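Local coordinates for periplasmic binding protein (Mycobacterium smegmatis, PDB 4MDY) that probably captures iron or an iron complex outside the membrane and delivers it to an ABC transporter, at residues H19-T24 with T121-G126. Residues are numbered along the deposited sequence; the frame is centred on the assembly and turned at random.
Sequences HAFGDT and TVAQTG
Thr-24 and Ala-20 each give a hydrogen bond to the backbone of 121-126. Thr-24 OG1 donates to Thr-121 O at 2.6 Å, tilted 28° from the carbonyl plane, while Ala-20 N reaches Gln-124 O at 2.8 Å, nearly straight. Threonine suits its place because the same hydroxyl accepts the His-19 NE2 N-H (2.7 Å) and a proton from a water that also bonds Thr-121 N; Tyr-112 OH is bonded to it as well. Between the two anchors lies the His-19 ring, with Ala-123 CB over one face in a CH-pi contact. This methyl, small enough to serve two rings, also meets the Phe-21 edge, 3.6 Å from CD2. Gln-124 NE2 lies 3.6 Å from Phe-21 CE2, the amide almost perpendicular to the ring and held there by its bond to Leu-107 O.

Histidine uses both ring nitrogens in plane, ND1 accepting from Phe-21 N at 3.1 Å. Its CG, between the backbone N and carbonyl carbon (chi1 52°), lays the other ring face against Gly-22 O, 3.2 Å above the centre. Ala-123 N, buried without a polar partner, lies against the opposite face. Gly-22 closes the type I turn from His-19 with phi 115°, where a CB would jam against Phe-21 O.

The contact thus fastens the turn of the 15-19/22-26 hairpin to strand 121-123, an outer strand of a parallel sheet. Tyr-112 of helix 109-116 meets both aromatic rings, while Ile-140 of helix 134-144 touches His-19 and Val-122.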
loop_
_atom_site.group_PDB
_atom_site.type_symbol
_atom_site.label_atom_id
_atom_site.label_comp_id
_atom_site.label_asym_id
_atom_site.label_seq_id
_atom_site.Cartn_x
_atom_site.Cartn_y
_atom_site.Cartn_z
ATOM N N HIS A 19 -3.974 7.812 -18.888
ATOM C CA HIS A 19 -3.455 6.600 -18.265
ATOM C C HIS A 19 -2.812 5.689 -19.320
ATOM O O HIS A 19 -2.680 6.072 -20.493
ATOM C CB HIS A 19 -4.587 5.893 -17.492
ATOM C CG HIS A 19 -5.820 5.660 -18.304
ATOM N ND1 HIS A 19 -5.852 4.784 -19.364
ATOM C CD2 HIS A 19 -7.061 6.194 -18.223
ATOM C CE1 HIS A 19 -7.056 4.786 -19.904
ATOM N NE2 HIS A 19 -7.810 5.634 -19.232
ATOM N N ALA A 20 -2.422 4.489 -18.905
ATOM C CA ALA A 20 -1.661 3.571 -19.760
ATOM C C ALA A 20 -2.375 3.174 -21.055
ATOM O O ALA A 20 -1.726 2.813 -22.027
ATOM C CB ALA A 20 -1.280 2.323 -18.978
ATOM N N PHE A 21 -3.702 3.221 -21.053
ATOM C CA PHE A 21 -4.510 2.800 -22.200
ATOM C C PHE A 21 -5.214 3.954 -22.914
ATOM O O PHE A 21 -6.142 3.741 -23.694
ATOM C CB PHE A 21 -5.493 1.734 -21.724
ATOM C CG PHE A 21 -4.813 0.608 -21.007
ATOM C CD1 PHE A 21 -3.920 -0.209 -21.685
ATOM C CD2 PHE A 21 -5.010 0.397 -19.652
ATOM C CE1 PHE A 21 -3.262 -1.235 -21.039
ATOM C CE2 PHE A 21 -4.356 -0.635 -18.996
ATOM C CZ PHE A 21 -3.481 -1.450 -19.690
ATOM N N GLY A 22 -4.744 5.172 -22.665
ATOM C CA GLY A 22 -5.261 6.357 -23.320
ATOM C C GLY A 22 -5.929 7.293 -22.336
ATOM O O GLY A 22 -5.447 7.477 -21.219
ATOM N N ASP A 23 -7.045 7.876 -22.763
ATOM C CA ASP A 23 -7.749 8.893 -22.004
ATOM C C ASP A 23 -9.094 8.359 -21.531
ATOM O O ASP A 23 -9.730 7.572 -22.227
ATOM C CB ASP A 23 -7.991 10.127 -22.875
ATOM C CG ASP A 23 -6.716 10.901 -23.179
ATOM O OD1 ASP A 23 -5.620 10.502 -22.726
ATOM O OD2 ASP A 23 -6.821 11.930 -23.878
ATOM N N THR A 24 -9.514 8.792 -20.346
ATOM C CA THR A 24 -10.856 8.519 -19.845
ATOM C C THR A 24 -11.520 9.849 -19.501
ATOM O O THR A 24 -10.940 10.665 -18.784
ATOM C CB THR A 24 -10.829 7.601 -18.603
ATOM O OG1 THR A 24 -10.443 6.279 -18.999
ATOM C CG2 THR A 24 -12.208 7.533 -17.956
ATOM N N THR A 121 -13.356 4.202 -16.992
ATOM C CA THR A 121 -12.477 3.339 -16.225
ATOM C C THR A 121 -11.118 4.019 -16.088
ATOM O O THR A 121 -10.545 4.489 -17.077
ATOM C CB THR A 121 -12.356 1.965 -16.908
ATOM O OG1 THR A 121 -13.629 1.305 -16.870
ATOM C CG2 THR A 121 -11.319 1.087 -16.231
ATOM N N VAL A 122 -10.627 4.082 -14.853
ATOM C CA VAL A 122 -9.340 4.708 -14.546
ATOM C C VAL A 122 -8.297 3.611 -14.383
ATOM O O VAL A 122 -8.393 2.786 -13.465
ATOM C CB VAL A 122 -9.393 5.548 -13.248
ATOM C CG1 VAL A 122 -8.078 6.302 -13.047
ATOM C CG2 VAL A 122 -10.562 6.519 -13.269
ATOM N N ALA A 123 -7.307 3.615 -15.274
ATOM C CA ALA A 123 -6.226 2.634 -15.277
ATOM C C ALA A 123 -4.955 3.176 -14.639
ATOM O O ALA A 123 -4.827 4.378 -14.366
ATOM C CB ALA A 123 -5.923 2.196 -16.707
ATOM N N GLN A 124 -4.008 2.270 -14.424
ATOM C CA GLN A 124 -2.659 2.636 -14.020
ATOM C C GLN A 124 -2.093 3.672 -14.998
ATOM O O GLN A 124 -2.481 3.721 -16.173
ATOM C CB GLN A 124 -1.749 1.405 -13.943
ATOM C CG GLN A 124 -1.479 0.702 -15.272
ATOM C CD GLN A 124 -2.463 -0.414 -15.589
ATOM O OE1 GLN A 124 -3.624 -0.386 -15.168
ATOM N NE2 GLN A 124 -1.998 -1.404 -16.335
ATOM N N THR A 125 -1.195 4.508 -14.512
ATOM C CA THR A 125 -0.714 5.634 -15.320
ATOM C C THR A 125 0.377 5.223 -16.296
ATOM O O THR A 125 0.484 5.792 -17.385
ATOM C CB THR A 125 -0.186 6.774 -14.430
ATOM O OG1 THR A 125 0.711 6.240 -13.458
ATOM C CG2 THR A 125 -1.315 7.452 -13.705
ATOM N N GLY A 126 1.187 4.246 -15.904
ATOM C CA GLY A 126 2.324 3.812 -16.705
ATOM C C GLY A 126 2.351 2.309 -16.895
ATOM O O GLY A 126 1.315 1.687 -17.114
HETATM O O HOH W 1 -12.556 4.288 -19.829
#